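Arginase (RocF) (Helicobacter pylori, PDB 4G3H) probably hydrolyses L-arginine to L-ornithine and urea, using two manganese ions bound in each subunit. Local coordinates at residues S204-A207 with I208-N211; E214-Q217 with K218-S222; I237-G240 with K241-T244; L254-D257 with E258-L262; E293-K296 with Q297-I301. All blocks are in the same frame, centred on the assembly; numbering follows the deposited sequence.

Contact 1 (S204-A207 with I208-N211); sequences SVDA and IREN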
loop_
_atom_site.group_PDB
_atom_site.type_symbol
_atom_site.label_atom_id
_atom_site.label_comp_id
_atom_site.label_asym_id
_atom_site.label_seq_id
_atom_site.Cartn_x
_atom_site.Cartn_y
_atom_site.Cartn_z
ATOM N N SER A 204 14.440 7.614 -6.901
ATOM C CA SER A 204 14.301 6.835 -8.129
ATOM C C SER A 204 15.021 5.503 -8.089
ATOM O O SER A 204 15.836 5.249 -7.208
ATOM C CB SER A 204 14.830 7.632 -9.320
ATOM O OG SER A 204 16.240 7.777 -9.242
ATOM N N VAL A 205 14.714 4.666 -9.073
ATOM C CA VAL A 205 15.333 3.364 -9.215
ATOM C C VAL A 205 16.853 3.494 -9.237
ATOM O O VAL A 205 17.558 2.689 -8.632
ATOM C CB VAL A 205 14.884 2.679 -10.532
ATOM C CG1 VAL A 205 15.721 1.429 -10.778
ATOM C CG2 VAL A 205 13.395 2.322 -10.458
ATOM N N ASP A 206 17.353 4.510 -9.939
ATOM C CA ASP A 206 18.792 4.730 -10.048
ATOM C C ASP A 206 19.445 5.143 -8.732
ATOM O O ASP A 206 20.530 4.664 -8.404
ATOM C CB ASP A 206 19.091 5.780 -11.123
ATOM C CG ASP A 206 18.689 5.322 -12.518
ATOM O OD1 ASP A 206 19.104 4.220 -12.932
ATOM O OD2 ASP A 206 17.960 6.065 -13.207
ATOM N N ALA A 207 18.800 6.029 -7.976
ATOM C CA ALA A 207 19.359 6.461 -6.696
ATOM C C ALA A 207 19.439 5.267 -5.753
ATOM O O ALA A 207 20.409 5.110 -5.014
ATOM C CB ALA A 207 18.495 7.556 -6.072
ATOM N N ILE A 208 18.405 4.432 -5.785
ATOM C CA ILE A 208 18.344 3.245 -4.943
ATOM C C ILE A 208 19.444 2.268 -5.343
ATOM O O ILE A 208 20.126 1.703 -4.494
ATOM C CB ILE A 208 16.962 2.545 -5.073
ATOM C CG1 ILE A 208 15.871 3.426 -4.449
ATOM C CG2 ILE A 208 17.001 1.177 -4.413
ATOM C CD1 ILE A 208 14.453 2.989 -4.775
ATOM N N ARG A 209 19.609 2.077 -6.645
ATOM C CA ARG A 209 20.616 1.170 -7.168
ATOM C C ARG A 209 22.037 1.681 -6.931
ATOM O O ARG A 209 22.934 0.903 -6.610
ATOM C CB ARG A 209 20.376 0.953 -8.661
ATOM C CG ARG A 209 21.423 0.112 -9.361
ATOM C CD ARG A 209 20.954 -0.225 -10.768
ATOM N NE ARG A 209 19.756 -1.061 -10.740
ATOM C CZ ARG A 209 18.803 -1.036 -11.666
ATOM N NH1 ARG A 209 18.903 -0.208 -12.696
ATOM N NH2 ARG A 209 17.752 -1.842 -11.560
ATOM N N GLU A 210 22.230 2.988 -7.082
ATOM C CA GLU A 210 23.542 3.601 -6.896
ATOM C C GLU A 210 23.997 3.641 -5.442
ATOM O O GLU A 210 25.159 3.374 -5.142
ATOM C CB GLU A 210 23.545 5.026 -7.445
ATOM C CG GLU A 210 23.473 5.130 -8.956
ATOM C CD GLU A 210 23.579 6.567 -9.428
ATOM O OE1 GLU A 210 24.548 7.250 -9.029
ATOM O OE2 GLU A 210 22.701 7.015 -10.193
ATOM N N ASN A 211 23.089 3.989 -4.541
ATOM C CA ASN A 211 23.436 4.064 -3.130
ATOM C C ASN A 211 22.191 3.919 -2.256
ATOM O O ASN A 211 21.530 4.903 -1.893
ATOM C CB ASN A 211 24.135 5.393 -2.827
ATOM C CG ASN A 211 24.946 5.349 -1.538
ATOM O OD1 ASN A 211 24.568 4.677 -0.573
ATOM N ND2 ASN A 211 26.058 6.083 -1.512
#

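Contact 2 (E214-Q217 with K218-S222); sequences EVVQ and KTKES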
loop_
_atom_site.group_PDB
_atom_site.type_symbol
_atom_site.label_atom_id
_atom_site.label_comp_id
_atom_site.label_asym_id
_atom_site.label_seq_id
_atom_site.Cartn_x
_atom_site.Cartn_y
_atom_site.Cartn_z
ATOM N N GLU A 214 22.454 5.677 1.285
ATOM C CA GLU A 214 22.154 7.095 1.354
ATOM C C GLU A 214 20.647 7.300 1.274
ATOM O O GLU A 214 20.090 8.134 1.981
ATOM C CB GLU A 214 22.846 7.847 0.221
ATOM C CG GLU A 214 22.748 9.352 0.364
ATOM C CD GLU A 214 23.444 10.089 -0.756
ATOM O OE1 GLU A 214 23.009 9.956 -1.921
ATOM O OE2 GLU A 214 24.428 10.799 -0.474
ATOM N N VAL A 215 19.988 6.531 0.415
ATOM C CA VAL A 215 18.539 6.630 0.274
ATOM C C VAL A 215 17.883 6.417 1.635
ATOM O O VAL A 215 17.045 7.204 2.051
ATOM C CB VAL A 215 17.988 5.579 -0.732
ATOM C CG1 VAL A 215 16.469 5.537 -0.660
ATOM C CG2 VAL A 215 18.431 5.930 -2.151
ATOM N N VAL A 216 18.278 5.363 2.340
ATOM C CA VAL A 216 17.698 5.089 3.650
ATOM C C VAL A 216 18.006 6.194 4.663
ATOM O O VAL A 216 17.144 6.587 5.456
ATOM C CB VAL A 216 18.195 3.734 4.200
ATOM C CG1 VAL A 216 17.655 3.503 5.607
ATOM C CG2 VAL A 216 17.744 2.616 3.276
ATOM N N GLN A 217 19.234 6.701 4.630
ATOM C CA GLN A 217 19.644 7.751 5.555
ATOM C C GLN A 217 18.821 9.018 5.329
ATOM O O GLN A 217 18.371 9.663 6.284
ATOM C CB GLN A 217 21.138 8.037 5.378
ATOM C CG GLN A 217 21.774 8.821 6.515
ATOM C CD GLN A 217 21.471 8.218 7.870
ATOM O OE1 GLN A 217 21.516 6.999 8.049
ATOM N NE2 GLN A 217 21.162 9.074 8.838
ATOM N N LYS A 218 18.623 9.377 4.063
ATOM C CA LYS A 218 17.834 10.557 3.733
ATOM C C LYS A 218 16.369 10.312 4.095
ATOM O O LYS A 218 15.623 11.257 4.362
ATOM C CB LYS A 218 17.948 10.890 2.243
ATOM C CG LYS A 218 19.315 11.402 1.798
ATOM C CD LYS A 218 19.290 11.767 0.317
ATOM C CE LYS A 218 20.677 12.111 -0.221
ATOM N NZ LYS A 218 20.680 12.337 -1.705
ATOM N N THR A 219 15.961 9.041 4.098
ATOM C CA THR A 219 14.584 8.687 4.453
ATOM C C THR A 219 14.378 8.946 5.945
ATOM O O THR A 219 13.333 9.455 6.354
ATOM C CB THR A 219 14.273 7.202 4.146
ATOM O OG1 THR A 219 14.320 6.989 2.729
ATOM C CG2 THR A 219 12.885 6.828 4.660
ATOM N N LYS A 220 15.385 8.597 6.748
ATOM C CA LYS A 220 15.342 8.805 8.198
ATOM C C LYS A 220 15.199 10.287 8.500
ATOM O O LYS A 220 14.435 10.688 9.375
ATOM C CB LYS A 220 16.625 8.303 8.853
ATOM C CG LYS A 220 16.809 6.805 8.827
ATOM C CD LYS A 220 18.163 6.438 9.393
ATOM C CE LYS A 220 18.325 4.937 9.534
ATOM N NZ LYS A 220 19.714 4.586 9.958
ATOM N N GLU A 221 15.954 11.097 7.766
ATOM C CA GLU A 221 15.925 12.541 7.934
ATOM C C GLU A 221 14.515 13.068 7.721
ATOM O O GLU A 221 14.001 13.821 8.546
ATOM C CB GLU A 221 16.904 13.194 6.955
ATOM C CG GLU A 221 18.350 12.786 7.212
ATOM C CD GLU A 221 19.326 13.297 6.162
ATOM O OE1 GLU A 221 20.545 13.078 6.339
ATOM O OE2 GLU A 221 18.885 13.909 5.163
ATOM N N SER A 222 13.887 12.654 6.625
ATOM C CA SER A 222 12.527 13.083 6.302
ATOM C C SER A 222 11.497 12.607 7.323
ATOM O O SER A 222 10.477 13.259 7.541
ATOM C CB SER A 222 12.113 12.556 4.925
ATOM O OG SER A 222 12.893 13.120 3.885
HETATM O O HOH W 1 20.310 9.839 -3.356
#

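Contact 3 (I237-G240 with K241-T244); sequences IMDG and KLFT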
loop_
_atom_site.group_PDB
_atom_site.type_symbol
_atom_site.label_atom_id
_atom_site.label_comp_id
_atom_site.label_asym_id
_atom_site.label_seq_id
_atom_site.Cartn_x
_atom_site.Cartn_y
_atom_site.Cartn_z
ATOM N N ILE A 237 7.030 -2.133 -8.516
ATOM C CA ILE A 237 8.229 -1.330 -8.327
ATOM C C ILE A 237 9.351 -2.130 -8.983
ATOM O O ILE A 237 10.362 -1.576 -9.424
ATOM C CB ILE A 237 8.546 -1.090 -6.834
ATOM C CG1 ILE A 237 9.817 -0.239 -6.709
ATOM C CG2 ILE A 237 8.701 -2.406 -6.109
ATOM C CD1 ILE A 237 10.146 0.210 -5.289
ATOM N N MET A 238 9.163 -3.444 -9.053
ATOM C CA MET A 238 10.149 -4.306 -9.695
ATOM C C MET A 238 10.031 -4.114 -11.206
ATOM O O MET A 238 8.944 -3.845 -11.718
ATOM C CB MET A 238 9.906 -5.777 -9.349
ATOM C CG MET A 238 10.310 -6.164 -7.937
ATOM S SD MET A 238 10.129 -7.934 -7.644
ATOM C CE MET A 238 8.391 -8.004 -7.237
ATOM N N ASP A 239 11.147 -4.246 -11.913
ATOM C CA ASP A 239 11.155 -4.074 -13.358
ATOM C C ASP A 239 10.050 -4.864 -14.064
ATOM O O ASP A 239 9.862 -6.051 -13.805
ATOM C CB ASP A 239 12.503 -4.496 -13.929
ATOM C CG ASP A 239 12.641 -4.143 -15.393
ATOM O OD1 ASP A 239 12.878 -2.953 -15.691
ATOM O OD2 ASP A 239 12.494 -5.048 -16.241
ATOM N N GLY A 240 9.350 -4.200 -14.980
ATOM C CA GLY A 240 8.271 -4.832 -15.721
ATOM C C GLY A 240 8.652 -6.057 -16.536
ATOM O O GLY A 240 7.804 -6.910 -16.797
ATOM N N LYS A 241 9.914 -6.143 -16.950
ATOM C CA LYS A 241 10.387 -7.286 -17.729
ATOM C C LYS A 241 10.692 -8.468 -16.813
ATOM O O LYS A 241 10.482 -9.623 -17.183
ATOM C CB LYS A 241 11.665 -6.932 -18.498
ATOM C CG LYS A 241 11.505 -5.905 -19.601
ATOM C CD LYS A 241 10.579 -6.404 -20.695
ATOM C CE LYS A 241 10.925 -5.756 -22.024
ATOM N NZ LYS A 241 11.102 -4.284 -21.883
ATOM N N LEU A 242 11.201 -8.165 -15.623
ATOM C CA LEU A 242 11.558 -9.189 -14.647
ATOM C C LEU A 242 10.352 -9.757 -13.889
ATOM O O LEU A 242 10.308 -10.957 -13.612
ATOM C CB LEU A 242 12.582 -8.628 -13.649
ATOM C CG LEU A 242 14.060 -8.563 -14.074
ATOM C CD1 LEU A 242 14.196 -8.040 -15.492
ATOM C CD2 LEU A 242 14.829 -7.674 -13.102
ATOM N N PHE A 243 9.383 -8.904 -13.557
ATOM C CA PHE A 243 8.198 -9.350 -12.821
ATOM C C PHE A 243 6.956 -8.973 -13.612
ATOM O O PHE A 243 6.651 -7.793 -13.781
ATOM C CB PHE A 243 8.148 -8.697 -11.440
ATOM C CG PHE A 243 7.130 -9.306 -10.522
ATOM C CD1 PHE A 243 7.391 -10.511 -9.870
ATOM C CD2 PHE A 243 5.902 -8.689 -10.319
ATOM C CE1 PHE A 243 6.442 -11.093 -9.025
ATOM C CE2 PHE A 243 4.945 -9.265 -9.475
ATOM C CZ PHE A 243 5.218 -10.466 -8.832
ATOM N N THR A 244 6.227 -9.978 -14.084
ATOM C CA THR A 244 5.053 -9.721 -14.907
ATOM C C THR A 244 3.691 -9.981 -14.272
ATOM O O THR A 244 2.664 -9.674 -14.875
ATOM C CB THR A 244 5.141 -10.526 -16.225
ATOM O OG1 THR A 244 5.004 -11.927 -15.942
ATOM C CG2 THR A 244 6.496 -10.282 -16.905
HETATM O O HOH W 2 6.831 -5.297 -12.415
#

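Contact 4 (L254-D257 with E258-L262); sequences LSFD and ELKQL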
loop_
_atom_site.group_PDB
_atom_site.type_symbol
_atom_site.label_atom_id
_atom_site.label_comp_id
_atom_site.label_asym_id
_atom_site.label_seq_id
_atom_site.Cartn_x
_atom_site.Cartn_y
_atom_site.Cartn_z
ATOM N N LEU A 254 13.275 -2.027 -10.298
ATOM C CA LEU A 254 14.245 -2.715 -9.461
ATOM C C LEU A 254 14.259 -4.199 -9.769
ATOM O O LEU A 254 13.296 -4.743 -10.309
ATOM C CB LEU A 254 13.904 -2.541 -7.979
ATOM C CG LEU A 254 14.029 -1.155 -7.359
ATOM C CD1 LEU A 254 13.549 -1.236 -5.915
ATOM C CD2 LEU A 254 15.477 -0.670 -7.426
ATOM N N SER A 255 15.364 -4.841 -9.414
ATOM C CA SER A 255 15.509 -6.276 -9.587
ATOM C C SER A 255 14.909 -6.874 -8.321
ATOM O O SER A 255 14.719 -6.176 -7.327
ATOM C CB SER A 255 16.978 -6.656 -9.653
ATOM O OG SER A 255 17.589 -6.472 -8.383
ATOM N N PHE A 256 14.618 -8.166 -8.352
ATOM C CA PHE A 256 14.060 -8.849 -7.196
ATOM C C PHE A 256 14.982 -8.695 -5.977
ATOM O O PHE A 256 14.518 -8.407 -4.872
ATOM C CB PHE A 256 13.857 -10.326 -7.542
ATOM C CG PHE A 256 13.417 -11.176 -6.384
ATOM C CD1 PHE A 256 12.284 -10.851 -5.650
ATOM C CD2 PHE A 256 14.123 -12.331 -6.054
ATOM C CE1 PHE A 256 11.857 -11.663 -4.603
ATOM C CE2 PHE A 256 13.707 -13.152 -5.010
ATOM C CZ PHE A 256 12.571 -12.821 -4.282
ATOM N N ASP A 257 16.288 -8.870 -6.178
ATOM C CA ASP A 257 17.254 -8.753 -5.077
ATOM C C ASP A 257 17.401 -7.326 -4.555
ATOM O O ASP A 257 17.632 -7.113 -3.358
ATOM C CB ASP A 257 18.624 -9.283 -5.507
ATOM C CG ASP A 257 18.656 -10.796 -5.594
ATOM O OD1 ASP A 257 18.333 -11.453 -4.582
ATOM O OD2 ASP A 257 19.005 -11.328 -6.665
ATOM N N GLU A 258 17.275 -6.350 -5.447
ATOM C CA GLU A 258 17.366 -4.961 -5.037
ATOM C C GLU A 258 16.204 -4.645 -4.090
ATOM O O GLU A 258 16.406 -4.033 -3.038
ATOM C CB GLU A 258 17.344 -4.045 -6.266
ATOM C CG GLU A 258 18.720 -3.858 -6.887
ATOM C CD GLU A 258 18.679 -3.254 -8.283
ATOM O OE1 GLU A 258 19.756 -2.867 -8.785
ATOM O OE2 GLU A 258 17.583 -3.173 -8.880
ATOM N N LEU A 259 14.994 -5.074 -4.459
ATOM C CA LEU A 259 13.809 -4.844 -3.624
ATOM C C LEU A 259 13.994 -5.509 -2.266
ATOM O O LEU A 259 13.711 -4.905 -1.232
ATOM C CB LEU A 259 12.534 -5.388 -4.301
ATOM C CG LEU A 259 11.245 -5.362 -3.452
ATOM C CD1 LEU A 259 10.956 -3.944 -2.983
ATOM C CD2 LEU A 259 10.078 -5.881 -4.247
ATOM N N LYS A 260 14.469 -6.755 -2.270
ATOM C CA LYS A 260 14.715 -7.484 -1.024
ATOM C C LYS A 260 15.710 -6.738 -0.139
ATOM O O LYS A 260 15.543 -6.671 1.076
ATOM C CB LYS A 260 15.241 -8.896 -1.323
ATOM C CG LYS A 260 14.138 -9.902 -1.643
ATOM C CD LYS A 260 14.637 -11.053 -2.508
ATOM C CE LYS A 260 15.836 -11.761 -1.911
ATOM N NZ LYS A 260 16.302 -12.864 -2.797
ATOM N N GLN A 261 16.746 -6.181 -0.755
ATOM C CA GLN A 261 17.745 -5.429 -0.013
ATOM C C GLN A 261 17.148 -4.143 0.547
ATOM O O GLN A 261 17.339 -3.827 1.722
ATOM C CB GLN A 261 18.937 -5.094 -0.911
ATOM C CG GLN A 261 19.929 -6.228 -1.038
ATOM C CD GLN A 261 20.758 -6.132 -2.297
ATOM O OE1 GLN A 261 21.300 -5.067 -2.619
ATOM N NE2 GLN A 261 20.869 -7.246 -3.020
ATOM N N LEU A 262 16.430 -3.403 -0.294
ATOM C CA LEU A 262 15.818 -2.159 0.158
ATOM C C LEU A 262 14.817 -2.450 1.270
ATOM O O LEU A 262 14.802 -1.768 2.290
ATOM C CB LEU A 262 15.106 -1.439 -0.991
ATOM C CG LEU A 262 14.380 -0.148 -0.590
ATOM C CD1 LEU A 262 15.411 0.918 -0.179
ATOM C CD2 LEU A 262 13.531 0.361 -1.750
#

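Contact 5 (E293-K296 with Q297-I301); sequences EEEK and QVLEI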
loop_
_atom_site.group_PDB
_atom_site.type_symbol
_atom_site.label_atom_id
_atom_site.label_comp_id
_atom_site.label_asym_id
_atom_site.label_seq_id
_atom_site.Cartn_x
_atom_site.Cartn_y
_atom_site.Cartn_z
ATOM N N GLU A 293 8.049 -19.294 -10.661
ATOM C CA GLU A 293 8.999 -18.233 -10.354
ATOM C C GLU A 293 8.477 -16.976 -9.661
ATOM O O GLU A 293 8.940 -16.623 -8.573
ATOM C CB GLU A 293 9.753 -17.818 -11.617
ATOM C CG GLU A 293 10.755 -18.845 -12.107
ATOM C CD GLU A 293 11.814 -18.233 -13.006
ATOM O OE1 GLU A 293 12.559 -17.351 -12.528
ATOM O OE2 GLU A 293 11.903 -18.631 -14.188
ATOM N N GLU A 294 7.528 -16.292 -10.287
ATOM C CA GLU A 294 7.010 -15.060 -9.718
ATOM C C GLU A 294 6.249 -15.258 -8.407
ATOM O O GLU A 294 6.400 -14.469 -7.468
ATOM C CB GLU A 294 6.150 -14.341 -10.756
ATOM C CG GLU A 294 6.938 -14.044 -12.020
ATOM C CD GLU A 294 6.105 -13.439 -13.128
ATOM O OE1 GLU A 294 4.920 -13.806 -13.262
ATOM O OE2 GLU A 294 6.645 -12.608 -13.884
ATOM N N GLU A 295 5.444 -16.311 -8.324
ATOM C CA GLU A 295 4.717 -16.539 -7.093
ATOM C C GLU A 295 5.717 -16.775 -5.964
ATOM O O GLU A 295 5.557 -16.256 -4.852
ATOM C CB GLU A 295 3.772 -17.731 -7.232
ATOM C CG GLU A 295 2.954 -17.976 -5.979
ATOM C CD GLU A 295 1.816 -18.938 -6.202
ATOM O OE1 GLU A 295 0.885 -18.588 -6.957
ATOM O OE2 GLU A 295 1.855 -20.042 -5.624
ATOM N N LYS A 296 6.757 -17.551 -6.255
ATOM C CA LYS A 296 7.783 -17.832 -5.261
ATOM C C LYS A 296 8.462 -16.539 -4.805
ATOM O O LYS A 296 8.788 -16.380 -3.631
ATOM C CB LYS A 296 8.833 -18.802 -5.819
ATOM C CG LYS A 296 8.333 -20.234 -5.981
ATOM C CD LYS A 296 9.480 -21.230 -6.147
ATOM C CE LYS A 296 10.194 -21.077 -7.484
ATOM N NZ LYS A 296 9.331 -21.479 -8.634
ATOM N N GLN A 297 8.672 -15.616 -5.733
ATOM C CA GLN A 297 9.311 -14.356 -5.382
ATOM C C GLN A 297 8.450 -13.542 -4.418
ATOM O O GLN A 297 8.957 -12.999 -3.434
ATOM C CB GLN A 297 9.617 -13.547 -6.645
ATOM C CG GLN A 297 10.697 -14.191 -7.500
ATOM C CD GLN A 297 11.034 -13.384 -8.735
ATOM O OE1 GLN A 297 10.152 -13.011 -9.503
ATOM N NE2 GLN A 297 12.319 -13.124 -8.940
ATOM N N VAL A 298 7.152 -13.466 -4.699
ATOM C CA VAL A 298 6.225 -12.732 -3.846
ATOM C C VAL A 298 6.210 -13.388 -2.459
ATOM O O VAL A 298 6.331 -12.712 -1.430
ATOM C CB VAL A 298 4.799 -12.730 -4.463
ATOM C CG1 VAL A 298 3.808 -12.048 -3.528
ATOM C CG2 VAL A 298 4.822 -12.004 -5.805
ATOM N N LEU A 299 6.080 -14.711 -2.436
ATOM C CA LEU A 299 6.074 -15.440 -1.177
ATOM C C LEU A 299 7.359 -15.178 -0.394
ATOM O O LEU A 299 7.345 -15.133 0.832
ATOM C CB LEU A 299 5.886 -16.940 -1.435
ATOM C CG LEU A 299 4.431 -17.313 -1.747
ATOM C CD1 LEU A 299 4.322 -18.779 -2.126
ATOM C CD2 LEU A 299 3.574 -17.013 -0.529
ATOM N N GLU A 300 8.467 -14.998 -1.101
ATOM C CA GLU A 300 9.738 -14.706 -0.445
ATOM C C GLU A 300 9.713 -13.290 0.125
ATOM O O GLU A 300 10.247 -13.041 1.205
ATOM C CB GLU A 300 10.897 -14.872 -1.429
ATOM C CG GLU A 300 11.222 -16.330 -1.731
ATOM C CD GLU A 300 12.280 -16.494 -2.808
ATOM O OE1 GLU A 300 13.321 -15.806 -2.736
ATOM O OE2 GLU A 300 12.073 -17.322 -3.718
ATOM N N ILE A 301 9.085 -12.367 -0.598
ATOM C CA ILE A 301 8.952 -10.988 -0.133
ATOM C C ILE A 301 8.171 -11.044 1.185
ATOM O O ILE A 301 8.537 -10.408 2.178
ATOM C CB ILE A 301 8.129 -10.127 -1.127
ATOM C CG1 ILE A 301 8.754 -10.169 -2.524
ATOM C CG2 ILE A 301 8.033 -8.694 -0.619
ATOM C CD1 ILE A 301 10.078 -9.473 -2.637
#

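Contact 1 (S204-A207 with I208-N211)
R209 and V205 lie side by side and point the same way, one turn apart on helix 205-210. From CB, which rests 3.3 Å from V205 O, the arginine chain runs out with CG anti to the backbone N (chi1 175°) and bends at chi3, a course that lays its flat end over the valine. One face of the guanidinium takes V205 CG1, displaced toward the rim; the nearest side-chain pair is V205 CG1 and R209 NH2 at 3.9 Å. D206 OD1 comes obliquely, 4.4 Å from R209 NH1 and well out of the guanidinium plane, and with no N-H aimed at it the attraction is one of charge alone. The strong partner of R209 is E258, which forms a salt bridge with NE, while NH2 gives a weak hydrogen bond to G253 O. At the start of the helix S204 is the N-cap: its OG accepts a weak bond from A207 N, and its carbonyl O takes I208 N at 3.0 Å. I208 folds back over the same carbonyl, CG1 lying 3.3 Å from S204 O. At the far end N211 N closes the last turn on A207 O at 2.9 Å. The guanidinium thus has an apolar methyl against one face, while E258 and G253, bound through NE and NH2, help fix its rotation; D206 probably adds a modest electrostatic pull.

Contact 2 (E214-Q217 with K218-S222)
Helix 212-223, which packs against the edge strand 202-203 of the parallel sheet, carries this contact between successive turns, and its side chains meet at spacings of three and four residues. On the exposed flank E214 and K218 form an i to i+4 salt bridge, the weak bond from K218 NZ to E214 OE1 measuring 3.3 Å. Beyond CG the lysine is extended, and its CE lies 3.5 Å from E214 CG, so methylene packing accompanies the charge pairing. A water spans the two ends: it donates to E214 OE1 at 3.1 Å and accepts from K218 NZ at 3.0 Å, making a second, water-mediated link beside the weak direct one. Next along, K220 passes obliquely across Q217, with K220 CD 3.7 Å from Q217 OE1. The buried flank holds T219, whose side chain touches F203, V180 and F182. Its OG1, placed beside the backbone N (chi1 -66°), turns back along the helix and gives its proton to V215 O, providing a polar group on an apolar flank with a partner. That carbonyl accepts two bonds from opposite faces of its plane: T219 N at 3.0 Å, and T219 OG1 at 2.8 Å from 39° above the plane.

Contact 3 (I237-G240 with K241-T244)
D239 OD2 is gripped by two successive backbone N-H groups, K241 N at 2.9 Å and, weakly, L242 N at 3.4 Å. This is an Asx-type turn in the loop that leads from strand 228-234, just past the manganese ligands D234 and D236, toward helix 256-269. K241 N meets OD2 from above the carboxylate plane, 54° out of it. The other carboxylate oxygen, OD1, accepts from G253 N, so both oxygens are engaged and the group is held against rotation. D239 O also serves the turn: F243 N bonds it nearly straight at 2.9 Å, and L242 N adds a weak second bond. The L242 side chain lies against the carboxylate, CD1 being 3.5 Å from D239 OD2. On the buried side M238 reaches over F243, whose ring also touches E294, Q297 and V298 of helix 293-309. The methionine bends at chi3 (-84°), which tucks its terminal methyl against the ring while the sulfur stays at an oblique angle, a Met-aromatic contact. M238 CE stands 3.8 Å from the F243 ring centroid, 14° off the ring normal, over one face.

Contact 4 (L254-D257 with E258-L262)
K260 lays its aliphatic chain over one face of the F256 ring, a CH-pi contact in which CD sits 3.4 Å from the ring centroid, 19° off the normal and shifted toward the rim, nearest CZ. CG stays by the backbone, 3.6 Å from F256 O, and a bend at chi3 (55°) swings CE and NZ across the ring's CE2 side to D257. There NZ forms a salt bridge with D257 OD1 at 3.0 Å, met nearly head-on to the C-O bond; the lysine and the aspartate run side by side. F256 also packs on M238 and on Q297, E300 and I301 of helix 293-309. The start of helix 256-269, the connecting helix of a beta-alpha-beta unit between strands 228-234 and 274-280, is closed by a capping box. S255 is the N-cap: its OG accepts from E258 N at 3.0 Å, and E258 OE2 in return takes S255 N at 2.8 Å, on its anti side and 30° out of the carboxylate plane. L254 lies across the same glutamate, CD2 being 3.6 Å from E258 OE2, and its CD1 reaches L262 CD2 at 4.5 Å. The other oxygen, E258 OE1, forms a salt bridge with R209. One carboxylate therefore satisfies an N-H ahead of the first turn and pairs with a cation of helix 205-210, tying the cap to that helix. Its negative charge near the helix N-terminus probably interacts favourably with the helix dipole, as D257's would.

Contact 5 (E293-K296 with Q297-I301)
E295 and L299 run side by side and point the same way, one turn apart, with E295 CG 4.2 Å from L299 CD1. E295 has CG anti to the backbone N (chi1 -178°) and runs out alongside the leucine, the two meeting through methylene and methyl groups, while its OE1 forms a salt bridge with R23. L299 itself leans back over the preceding turn, its CG 3.5 Å from E295 O. Q297 takes a similar course on another flank: its CG stays beside the backbone N and comes within 3.2 Å of E293 O, and OE1 ends near E294 CA at 3.8 Å. These residues form the first turns of helix 293-309, the C-terminal helix of this arginase-family chain, whose flanks meet helices 16-30 and 256-269. V298 faces inward, touching L24, L235 and F243, and its CG2 packs 3.4 Å from E294 O. E294, by contrast, directs its carboxylate away from the helix: OE1 bonds to S245 and S287, OE2 to T244 N. Along the backbone L299 N bonds to E295 O at 2.9 Å. E300 likewise curls back, its CG 3.1 Å from K296 O.

In the fold
Along the chain the contacts come in numerical order, each closing before the next opens. Contacts 1 and 2 occupy consecutive helices, 205-210 and 212-223, their centres about 13 Å apart. Contact 3 lies in the loop after strand 228-234 that follows manganese ligands D234 and D236. Its centre is about 11 Å from that of contact 4 and about 12 Å from that of contact 5. Contact 4 touches contacts 1, 3 and 5 and so joins three neighbours; contacts 2 and 5 lie farthest apart, about 27 Å between centres. The helices belong to the layers beside the eight-stranded parallel sheet, and through contacts 3, 4 and 5 the loop after the metal ligands packs on helices 256-269 and 293-309.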